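Local atomic coordinates of transcriptional regulator, LacI family protein (PDB entry 3K9C), a protein that probably binds DNA control regions and regulates transcription in response to a small effector, as LacI-family repressors do. Residues D119-T122 and N128-H131; C67-L72 and A253-D258; A240-E245 and L263-H268; A135-G140 and V190-R195. All blocks are in the same frame, centred on the assembly; numbering follows the deposited sequence.

Contact 1: residues D119-T122 and N128-H131; sequences DHLT and NIAH
L121, on the last full turn of helix 110-123, faces I129, the first residue of strand 129-133, with their CA atoms 8.1 Å apart, a spacing that lets side chains but not backbones meet. Five residues link the two segments, so a short loop takes the chain from the helix into the strand. The L121 and I129 CA-CB bonds both point into the gap between helix and strand.

I129 carries the contact with two separate branches. Its CG2 methyl comes against L121 CD1 at 4.0 Å. The other branch reaches farther: CG1 lies anti to the carbonyl carbon (chi1 -55°) and the chain is extended beyond it, which brings the CD1 methyl up to the helix, 3.8 Å from T122 CG2 and 4.0 Å from L121 CB. The leucine and isoleucine side chains approach at a slant, while T122 and I129 meet at about a right angle.

This is the helix-to-strand step of a Rossmann-like, periplasmic-binding-protein domain, in which helices pack on a four-stranded parallel sheet. Strand 129-133 is an inner strand there, between 160-164 and 188-191. L121 also packs on A188 and V190 of the next strand and on S216 and V218 beyond it, and I129 is backed by F147 and M151 of helix 140-153.

T122 divides its two branches by chemistry. CG2 is the one given to the isoleucine, whereas OG1 is turned back to its own helix, near the carbonyl oxygens of V118, to which it is hydrogen-bonded, and of D119, which competes for its one proton.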
loop_
_atom_site.group_PDB
_atom_site.type_symbol
_atom_site.label_atom_id
_atom_site.label_comp_id
_atom_site.label_asym_id
_atom_site.label_seq_id
_atom_site.Cartn_x
_atom_site.Cartn_y
_atom_site.Cartn_z
ATOM N N ASP B 119 -17.310 -9.447 21.114
ATOM C CA ASP B 119 -17.986 -10.701 21.451
ATOM C C ASP B 119 -17.017 -11.873 21.295
ATOM O O ASP B 119 -16.948 -12.756 22.151
ATOM C CB ASP B 119 -19.207 -10.923 20.557
ATOM C CG ASP B 119 -20.317 -9.923 20.822
ATOM O OD1 ASP B 119 -20.299 -9.270 21.885
ATOM O OD2 ASP B 119 -21.220 -9.797 19.967
ATOM N N HIS B 120 -16.263 -11.868 20.199
ATOM C CA HIS B 120 -15.290 -12.920 19.936
ATOM C C HIS B 120 -14.268 -13.023 21.064
ATOM O O HIS B 120 -13.959 -14.121 21.532
ATOM C CB HIS B 120 -14.577 -12.648 18.601
ATOM C CG HIS B 120 -13.393 -13.529 18.353
ATOM N ND1 HIS B 120 -13.495 -14.897 18.239
ATOM C CD2 HIS B 120 -12.082 -13.234 18.202
ATOM C CE1 HIS B 120 -12.295 -15.409 18.029
ATOM N NE2 HIS B 120 -11.419 -14.420 18.004
ATOM N N LEU B 121 -13.743 -11.879 21.499
ATOM C CA LEU B 121 -12.743 -11.853 22.567
ATOM C C LEU B 121 -13.288 -12.229 23.948
ATOM O O LEU B 121 -12.632 -12.944 24.701
ATOM C CB LEU B 121 -12.072 -10.477 22.633
ATOM C CG LEU B 121 -11.171 -10.147 21.437
ATOM C CD1 LEU B 121 -10.801 -8.667 21.474
ATOM C CD2 LEU B 121 -9.926 -11.043 21.457
ATOM N N THR B 122 -14.474 -11.751 24.296
ATOM C CA THR B 122 -15.020 -12.101 25.597
ATOM C C THR B 122 -15.349 -13.604 25.578
ATOM O O THR B 122 -15.100 -14.313 26.560
ATOM C CB THR B 122 -16.264 -11.225 25.940
ATOM O OG1 THR B 122 -17.242 -11.334 24.901
ATOM C CG2 THR B 122 -15.851 -9.738 26.069
ATOM N N ASN B 128 -9.905 -7.825 30.203
ATOM C CA ASN B 128 -9.170 -6.562 30.146
ATOM C C ASN B 128 -8.899 -6.368 28.668
ATOM O O ASN B 128 -7.882 -6.825 28.149
ATOM C CB ASN B 128 -7.840 -6.647 30.890
ATOM C CG ASN B 128 -8.023 -6.820 32.376
ATOM O OD1 ASN B 128 -7.800 -7.901 32.917
ATOM N ND2 ASN B 128 -8.447 -5.755 33.047
ATOM N N ILE B 129 -9.824 -5.702 27.994
ATOM C CA ILE B 129 -9.705 -5.487 26.569
ATOM C C ILE B 129 -9.534 -4.025 26.219
ATOM O O ILE B 129 -10.236 -3.155 26.748
ATOM C CB ILE B 129 -10.931 -6.060 25.857
ATOM C CG1 ILE B 129 -11.091 -7.536 26.254
ATOM C CG2 ILE B 129 -10.787 -5.906 24.344
ATOM C CD1 ILE B 129 -12.421 -8.150 25.870
ATOM N N ALA B 130 -8.595 -3.765 25.313
ATOM C CA ALA B 130 -8.307 -2.411 24.893
ATOM C C ALA B 130 -8.625 -2.145 23.433
ATOM O O ALA B 130 -8.625 -3.048 22.587
ATOM C CB ALA B 130 -6.846 -2.090 25.165
ATOM N N HIS B 131 -8.908 -0.883 23.144
ATOM C CA HIS B 131 -9.193 -0.463 21.791
ATOM C C HIS B 131 -8.299 0.724 21.471
ATOM O O HIS B 131 -8.184 1.657 22.274
ATOM C CB HIS B 131 -10.675 -0.071 21.646
ATOM C CG HIS B 131 -11.014 0.536 20.320
ATOM N ND1 HIS B 131 -10.794 -0.114 19.123
ATOM C CD2 HIS B 131 -11.539 1.742 20.003
ATOM C CE1 HIS B 131 -11.169 0.668 18.126
ATOM N NE2 HIS B 131 -11.627 1.800 18.633
#

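Contact 2: residues C67-L72 and A253-D258; sequences CEAAIL and AQISGD
I255, in the final turn of helix 240-255, meets E68 and A69 at the corner the chain makes at E68 in strand 67-73. The helix arrives through A253 and Q254, and the A253 carbonyl is used in closing its end.

At I255 the side chain points at the strand, with CG1 anti to the carbonyl carbon (chi1 -62°). CG1 sits 3.2 Å from E68 O, a close approach of a methylene to a carbonyl oxygen. Beyond it, the CD1 methyl lies 3.6 Å from A69 CB and equally near E68 CB, at the base of the glutamate. The shorter branch, CG2, is 3.7 Å from E68 OE1. That carboxylate belongs to a salt bridge, made by E68 OE2 with R13 NE.

The helix thus ends against one face of the mixed sheet of the N-terminal lobe of this LacI-type regulator. Strand 67-73 is an inner strand there, and L15 of neighbouring strand 13-20 also touches both A69 and I255.

After S256, G257 departs from helical backbone angles with a positive phi (102°), as part of a Schellman motif. G257 N makes a weak bond to Q254 O, and D258 N then bonds back to A253 O at 2.9 Å.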
loop_
_atom_site.group_PDB
_atom_site.type_symbol
_atom_site.label_atom_id
_atom_site.label_comp_id
_atom_site.label_asym_id
_atom_site.label_seq_id
_atom_site.Cartn_x
_atom_site.Cartn_y
_atom_site.Cartn_z
ATOM N N CYS B 67 -17.248 13.017 -15.679
ATOM C CA CYS B 67 -17.742 12.052 -14.701
ATOM C C CYS B 67 -19.237 12.258 -14.482
ATOM O O CYS B 67 -19.680 13.377 -14.206
ATOM C CB CYS B 67 -17.013 12.224 -13.363
ATOM S SG CYS B 67 -15.218 12.046 -13.454
ATOM N N GLU B 68 -20.007 11.178 -14.600
ATOM C CA GLU B 68 -21.456 11.232 -14.409
ATOM C C GLU B 68 -21.813 11.077 -12.940
ATOM O O GLU B 68 -22.982 11.139 -12.555
ATOM C CB GLU B 68 -22.136 10.131 -15.216
ATOM C CG GLU B 68 -22.137 10.380 -16.708
ATOM C CD GLU B 68 -22.706 9.212 -17.481
ATOM O OE1 GLU B 68 -23.783 8.711 -17.088
ATOM O OE2 GLU B 68 -22.076 8.802 -18.480
ATOM N N ALA B 69 -20.791 10.868 -12.124
ATOM C CA ALA B 69 -20.974 10.711 -10.696
ATOM C C ALA B 69 -19.606 10.730 -10.044
ATOM O O ALA B 69 -18.593 10.463 -10.692
ATOM C CB ALA B 69 -21.688 9.395 -10.396
ATOM N N ALA B 70 -19.582 11.063 -8.762
ATOM C CA ALA B 70 -18.344 11.104 -8.006
ATOM C C ALA B 70 -18.502 10.235 -6.772
ATOM O O ALA B 70 -19.387 10.474 -5.951
ATOM C CB ALA B 70 -18.011 12.542 -7.599
ATOM N N ILE B 71 -17.653 9.218 -6.667
ATOM C CA ILE B 71 -17.644 8.306 -5.528
ATOM C C ILE B 71 -16.395 8.634 -4.695
ATOM O O ILE B 71 -15.261 8.449 -5.154
ATOM C CB ILE B 71 -17.562 6.850 -5.999
ATOM C CG1 ILE B 71 -18.828 6.484 -6.772
ATOM C CG2 ILE B 71 -17.359 5.926 -4.805
ATOM C CD1 ILE B 71 -18.742 5.155 -7.468
ATOM N N LEU B 72 -16.604 9.132 -3.480
ATOM C CA LEU B 72 -15.493 9.501 -2.606
ATOM C C LEU B 72 -15.257 8.450 -1.519
ATOM O O LEU B 72 -16.119 8.217 -0.670
ATOM C CB LEU B 72 -15.767 10.861 -1.946
ATOM C CG LEU B 72 -16.258 12.034 -2.812
ATOM C CD1 LEU B 72 -16.316 13.296 -1.952
ATOM C CD2 LEU B 72 -15.341 12.255 -3.998
ATOM N N ALA B 253 -27.719 4.585 -9.898
ATOM C CA ALA B 253 -29.109 4.822 -9.539
ATOM C C ALA B 253 -29.376 6.322 -9.416
ATOM O O ALA B 253 -30.430 6.805 -9.834
ATOM C CB ALA B 253 -29.435 4.128 -8.230
ATOM N N GLN B 254 -28.421 7.051 -8.841
ATOM C CA GLN B 254 -28.545 8.496 -8.664
ATOM C C GLN B 254 -28.449 9.222 -10.003
ATOM O O GLN B 254 -29.027 10.297 -10.189
ATOM C CB GLN B 254 -27.466 9.016 -7.704
ATOM C CG GLN B 254 -27.756 8.726 -6.237
ATOM C CD GLN B 254 -26.754 9.365 -5.281
ATOM O OE1 GLN B 254 -26.466 10.562 -5.365
ATOM N NE2 GLN B 254 -26.230 8.566 -4.356
ATOM N N ILE B 255 -27.713 8.632 -10.936
ATOM C CA ILE B 255 -27.576 9.224 -12.256
ATOM C C ILE B 255 -28.907 9.021 -12.984
ATOM O O ILE B 255 -29.328 9.867 -13.773
ATOM C CB ILE B 255 -26.441 8.554 -13.041
ATOM C CG1 ILE B 255 -25.116 8.775 -12.310
ATOM C CG2 ILE B 255 -26.372 9.126 -14.450
ATOM C CD1 ILE B 255 -23.952 7.998 -12.889
ATOM N N SER B 256 -29.563 7.895 -12.699
ATOM C CA SER B 256 -30.859 7.573 -13.295
ATOM C C SER B 256 -31.933 8.480 -12.708
ATOM O O SER B 256 -33.076 8.473 -13.161
ATOM C CB SER B 256 -31.236 6.111 -13.026
ATOM O OG SER B 256 -30.346 5.217 -13.676
ATOM N N GLY B 257 -31.560 9.250 -11.688
ATOM C CA GLY B 257 -32.505 10.159 -11.070
ATOM C C GLY B 257 -33.082 9.686 -9.752
ATOM O O GLY B 257 -33.797 10.437 -9.093
ATOM N N ASP B 258 -32.779 8.453 -9.355
ATOM C CA ASP B 258 -33.292 7.924 -8.094
ATOM C C ASP B 258 -32.773 8.721 -6.903
ATOM O O ASP B 258 -31.682 9.291 -6.954
ATOM C CB ASP B 258 -32.907 6.452 -7.929
ATOM C CG ASP B 258 -33.404 5.595 -9.071
ATOM O OD1 ASP B 258 -34.447 5.951 -9.666
ATOM O OD2 ASP B 258 -32.761 4.563 -9.368
#

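Contact 3: residues A240-E245 and L263-H268; sequences ATHMAE and LVLAPH
In the N-terminal lobe of this periplasmic-binding-protein fold, helix 240-255 and strand 262-270 follow one another in the chain, and here the first turns of the helix pack against the strand that comes after it. M243, a selenomethionine, and L265 form the centre, with CA atoms 7.5 Å apart.

L265 points at the helix and uses its two methyls differently. With CG anti to the carbonyl carbon (chi1 -46°), CD1 is carried onto the helix backbone, 3.7 Å from M243 CA, and it also lies 4.1 Å from both CB and CG of M243. The contact is therefore made mainly to the root of that residue, and the two side chains run at a slant to each other. CD2 turns to the outer side, where it comes 4.5 Å from CE1 of the H242 ring.

In M243, CG is anti to the backbone N, and the bend at chi3 (-79°) swings CE back toward the leucine. Its side chain also packs on F25 of helix 24-39 and V106 of strand 104-108; L265 touches V106 as well, so the valine joins both sides of the contact.

At the solvent-exposed margin the two segments share a water. It donates a weak hydrogen bond to A266 O at 3.3 Å and is weakly bonded to H242 ND1 at 3.4 Å.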
loop_
_atom_site.group_PDB
_atom_site.type_symbol
_atom_site.label_atom_id
_atom_site.label_comp_id
_atom_site.label_asym_id
_atom_site.label_seq_id
_atom_site.Cartn_x
_atom_site.Cartn_y
_atom_site.Cartn_z
ATOM N N ALA B 240 -15.389 -5.896 0.823
ATOM C CA ALA B 240 -15.039 -4.935 -0.216
ATOM C C ALA B 240 -15.795 -5.135 -1.543
ATOM O O ALA B 240 -16.309 -4.171 -2.133
ATOM C CB ALA B 240 -13.535 -4.983 -0.460
ATOM N N THR B 241 -15.865 -6.372 -2.016
ATOM C CA THR B 241 -16.548 -6.637 -3.273
ATOM C C THR B 241 -18.003 -6.169 -3.248
ATOM O O THR B 241 -18.433 -5.440 -4.137
ATOM C CB THR B 241 -16.501 -8.127 -3.631
ATOM O OG1 THR B 241 -15.141 -8.570 -3.638
ATOM C CG2 THR B 241 -17.094 -8.353 -5.017
ATOM N N HIS B 242 -18.754 -6.568 -2.228
ATOM C CA HIS B 242 -20.156 -6.159 -2.135
ATOM C C HIS B 242 -20.291 -4.654 -1.900
ATOM O O HIS B 242 -21.232 -4.022 -2.377
ATOM C CB HIS B 242 -20.869 -6.915 -1.012
ATOM C CG HIS B 242 -22.339 -6.630 -0.934
ATOM N ND1 HIS B 242 -23.141 -7.119 0.076
ATOM C CD2 HIS B 242 -23.153 -5.913 -1.745
ATOM C CE1 HIS B 242 -24.385 -6.714 -0.117
ATOM N NE2 HIS B 242 -24.419 -5.981 -1.215
HETATM N N MSE B 243 -19.354 -4.077 -1.159
HETATM C CA MSE B 243 -19.395 -2.649 -0.904
HETATM C C MSE B 243 -19.135 -1.889 -2.212
HETATM O O MSE B 243 -19.785 -0.886 -2.493
HETATM C CB MSE B 243 -18.354 -2.273 0.152
HETATM C CG MSE B 243 -18.563 -0.892 0.744
HETATM SE SE MSE B 243 -17.365 -0.603 2.248
HETATM C CE MSE B 243 -18.386 -1.596 3.549
ATOM N N ALA B 244 -18.196 -2.382 -3.015
ATOM C CA ALA B 244 -17.868 -1.749 -4.293
ATOM C C ALA B 244 -19.047 -1.817 -5.267
ATOM O O ALA B 244 -19.370 -0.832 -5.931
ATOM C CB ALA B 244 -16.649 -2.416 -4.912
ATOM N N GLU B 245 -19.686 -2.985 -5.356
ATOM C CA GLU B 245 -20.825 -3.160 -6.255
ATOM C C GLU B 245 -21.976 -2.255 -5.841
ATOM O O GLU B 245 -22.654 -1.677 -6.687
ATOM C CB GLU B 245 -21.315 -4.616 -6.249
ATOM C CG GLU B 245 -20.288 -5.643 -6.664
ATOM C CD GLU B 245 -20.926 -6.969 -7.059
ATOM O OE1 GLU B 245 -21.647 -6.994 -8.082
ATOM O OE2 GLU B 245 -20.710 -7.981 -6.355
ATOM N N LEU B 263 -26.923 3.391 2.475
ATOM C CA LEU B 263 -26.883 1.938 2.597
ATOM C C LEU B 263 -25.833 1.399 3.576
ATOM O O LEU B 263 -24.627 1.535 3.350
ATOM C CB LEU B 263 -26.654 1.324 1.212
ATOM C CG LEU B 263 -26.686 -0.198 1.107
ATOM C CD1 LEU B 263 -28.031 -0.721 1.599
ATOM C CD2 LEU B 263 -26.451 -0.612 -0.338
ATOM N N VAL B 264 -26.299 0.780 4.658
ATOM C CA VAL B 264 -25.404 0.208 5.657
ATOM C C VAL B 264 -25.309 -1.305 5.479
ATOM O O VAL B 264 -26.322 -1.999 5.478
ATOM C CB VAL B 264 -25.884 0.518 7.088
ATOM C CG1 VAL B 264 -24.990 -0.180 8.097
ATOM C CG2 VAL B 264 -25.857 2.024 7.330
ATOM N N LEU B 265 -24.083 -1.806 5.340
ATOM C CA LEU B 265 -23.831 -3.228 5.146
ATOM C C LEU B 265 -23.298 -3.938 6.392
ATOM O O LEU B 265 -22.530 -3.371 7.173
ATOM C CB LEU B 265 -22.836 -3.415 4.002
ATOM C CG LEU B 265 -23.112 -2.586 2.742
ATOM C CD1 LEU B 265 -22.064 -2.905 1.687
ATOM C CD2 LEU B 265 -24.515 -2.884 2.214
ATOM N N ALA B 266 -23.699 -5.192 6.560
ATOM C CA ALA B 266 -23.265 -5.992 7.696
ATOM C C ALA B 266 -21.860 -6.530 7.483
ATOM O O ALA B 266 -21.527 -7.018 6.406
ATOM C CB ALA B 266 -24.216 -7.152 7.909
ATOM N N PRO B 267 -21.006 -6.431 8.513
ATOM C CA PRO B 267 -19.631 -6.925 8.421
ATOM C C PRO B 267 -19.593 -8.325 9.025
ATOM O O PRO B 267 -20.582 -8.778 9.594
ATOM C CB PRO B 267 -18.866 -5.926 9.274
ATOM C CG PRO B 267 -19.825 -5.699 10.403
ATOM C CD PRO B 267 -21.159 -5.540 9.679
ATOM N N HIS B 268 -18.472 -9.018 8.889
ATOM C CA HIS B 268 -18.353 -10.343 9.484
ATOM C C HIS B 268 -16.961 -10.588 10.021
ATOM O O HIS B 268 -15.996 -9.948 9.601
ATOM C CB HIS B 268 -18.779 -11.457 8.506
ATOM C CG HIS B 268 -18.258 -11.303 7.114
ATOM N ND1 HIS B 268 -17.031 -11.793 6.713
ATOM C CD2 HIS B 268 -18.817 -10.747 6.012
ATOM C CE1 HIS B 268 -16.860 -11.549 5.426
ATOM N NE2 HIS B 268 -17.930 -10.915 4.977
HETATM O O HOH W 1 -23.012 -7.408 3.446
#

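Contact 4: residues A135-G140 and V190-R195; sequences ADAPGG and VAFNDR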
loop_
_atom_site.group_PDB
_atom_site.type_symbol
_atom_site.label_atom_id
_atom_site.label_comp_id
_atom_site.label_asym_id
_atom_site.label_seq_id
_atom_site.Cartn_x
_atom_site.Cartn_y
_atom_site.Cartn_z
ATOM N N ALA B 135 -9.144 7.935 16.048
ATOM C CA ALA B 135 -9.200 9.375 16.226
ATOM C C ALA B 135 -10.403 9.938 15.485
ATOM O O ALA B 135 -11.530 9.520 15.723
ATOM C CB ALA B 135 -7.913 10.020 15.718
ATOM N N ASP B 136 -10.167 10.879 14.579
ATOM C CA ASP B 136 -11.261 11.492 13.840
ATOM C C ASP B 136 -11.403 10.966 12.418
ATOM O O ASP B 136 -12.096 11.568 11.594
ATOM C CB ASP B 136 -11.089 13.016 13.812
ATOM C CG ASP B 136 -11.154 13.635 15.195
ATOM O OD1 ASP B 136 -12.115 13.333 15.935
ATOM O OD2 ASP B 136 -10.248 14.427 15.547
ATOM N N ALA B 137 -10.750 9.849 12.119
ATOM C CA ALA B 137 -10.855 9.282 10.786
ATOM C C ALA B 137 -12.250 8.694 10.627
ATOM O O ALA B 137 -12.898 8.351 11.610
ATOM C CB ALA B 137 -9.815 8.206 10.593
ATOM N N PRO B 138 -12.742 8.602 9.384
ATOM C CA PRO B 138 -14.074 8.033 9.165
ATOM C C PRO B 138 -14.140 6.675 9.853
ATOM O O PRO B 138 -13.235 5.845 9.692
ATOM C CB PRO B 138 -14.143 7.912 7.650
ATOM C CG PRO B 138 -13.376 9.130 7.203
ATOM C CD PRO B 138 -12.176 9.127 8.127
ATOM N N GLY B 139 -15.190 6.458 10.634
ATOM C CA GLY B 139 -15.337 5.190 11.323
ATOM C C GLY B 139 -14.808 5.231 12.741
ATOM O O GLY B 139 -15.168 4.396 13.569
ATOM N N GLY B 140 -13.959 6.208 13.028
ATOM C CA GLY B 140 -13.394 6.321 14.362
ATOM C C GLY B 140 -14.407 6.409 15.493
ATOM O O GLY B 140 -14.451 5.541 16.368
ATOM N N VAL B 190 -8.155 -4.478 20.291
ATOM C CA VAL B 190 -8.863 -4.328 19.030
ATOM C C VAL B 190 -8.330 -3.038 18.402
ATOM O O VAL B 190 -8.542 -1.948 18.931
ATOM C CB VAL B 190 -10.404 -4.213 19.242
ATOM C CG1 VAL B 190 -11.096 -3.957 17.916
ATOM C CG2 VAL B 190 -10.950 -5.492 19.868
ATOM N N ALA B 191 -7.611 -3.170 17.292
ATOM C CA ALA B 191 -7.042 -2.015 16.605
ATOM C C ALA B 191 -8.069 -1.380 15.675
ATOM O O ALA B 191 -8.991 -2.049 15.222
ATOM C CB ALA B 191 -5.805 -2.431 15.819
ATOM N N PHE B 192 -7.898 -0.090 15.384
ATOM C CA PHE B 192 -8.836 0.620 14.511
ATOM C C PHE B 192 -8.951 -0.068 13.153
ATOM O O PHE B 192 -10.055 -0.296 12.667
ATOM C CB PHE B 192 -8.401 2.075 14.306
ATOM C CG PHE B 192 -9.287 2.834 13.366
ATOM C CD1 PHE B 192 -10.620 3.065 13.687
ATOM C CD2 PHE B 192 -8.802 3.286 12.147
ATOM C CE1 PHE B 192 -11.455 3.738 12.803
ATOM C CE2 PHE B 192 -9.633 3.964 11.256
ATOM C CZ PHE B 192 -10.962 4.188 11.583
ATOM N N ASN B 193 -7.808 -0.372 12.541
ATOM C CA ASN B 193 -7.782 -1.072 11.258
ATOM C C ASN B 193 -6.561 -1.994 11.164
ATOM O O ASN B 193 -5.704 -1.986 12.048
ATOM C CB ASN B 193 -7.830 -0.077 10.069
ATOM C CG ASN B 193 -6.547 0.754 9.894
ATOM O OD1 ASN B 193 -5.532 0.536 10.548
ATOM N ND2 ASN B 193 -6.604 1.707 8.980
ATOM N N ASP B 194 -6.496 -2.794 10.100
ATOM C CA ASP B 194 -5.390 -3.727 9.884
ATOM C C ASP B 194 -3.992 -3.097 9.890
ATOM O O ASP B 194 -3.040 -3.686 10.415
ATOM C CB ASP B 194 -5.570 -4.478 8.561
ATOM C CG ASP B 194 -6.787 -5.392 8.556
ATOM O OD1 ASP B 194 -7.342 -5.673 9.640
ATOM O OD2 ASP B 194 -7.171 -5.842 7.459
ATOM N N ARG B 195 -3.860 -1.920 9.286
ATOM C CA ARG B 195 -2.557 -1.254 9.253
ATOM C C ARG B 195 -2.134 -0.864 10.663
ATOM O O ARG B 195 -0.957 -0.935 11.015
ATOM C CB ARG B 195 -2.599 -0.018 8.349
ATOM C CG ARG B 195 -1.259 0.694 8.251
ATOM C CD ARG B 195 -1.288 1.790 7.208
ATOM N NE ARG B 195 -0.834 1.310 5.910
ATOM C CZ ARG B 195 -0.835 2.043 4.801
ATOM N NH1 ARG B 195 -1.277 3.297 4.833
ATOM N NH2 ARG B 195 -0.383 1.529 3.662
#
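F192, in the loop between strand 188-191 and helix 194-206, reaches to the loop before helix 140-153, and its ring carries the whole contact. From CB, directed at that loop, CG continues anti to the backbone N (chi1 177°) and brings the CE1 and CZ corner of the ring up to the chain at residues 137-140.

CE1 lies 3.5 Å from G140 N and 3.6 Å from G140 CA, and G139 C is near the ring plane at the same edge. CZ, at the tip, comes 3.4 Å from P138 O, again at the edge and in plane. The methyl of A137 is looser, with its CB 4.3 Å from CZ.

What the ring meets is chiefly backbone, in a type II beta turn from A137 to G140 closed by the bond from G140 N to A137 O at 2.8 Å. G139 holds the position of positive phi (95°) in that turn and is also the N-cap of helix 140-153.

Both loops follow parallel strands of the C-terminal lobe and lie at the strand ends facing the cleft between the lobes, probably where an effector binds, as in other LacI-family proteins; a glycerol, probably from crystallisation, lies about 5 Å from the F192 side chain. P138 touches R76, and N193 OD1 caps helix 194-206 at C196 N, so helices 140-153 and 194-206 begin here beside strands 129-133 and 188-191.

In the fold
Contacts 1 and 4 belong to the four-stranded parallel sheet of one lobe, contacts 2 and 3 to the mixed sheet of the other. Contact 1 is buried and aliphatic; contacts 2, 3 and 4 are partly buried. Contact 1 touches contact 4 directly through neighbouring strands 129-133 and 188-191, where V190 probably hydrogen-bonds A130 and H131. Contact 4, about 7 Å from the chain's centre, is instead an aromatic edge against loop backbone. Contacts 2 and 3 use the two ends of helix 240-255, their centres about 18 Å apart. Contact 2 has beside its isoleucine a carboxylate whose charge partner, R13, lies outside both segments; contact 3 has a weakly held water at its margin.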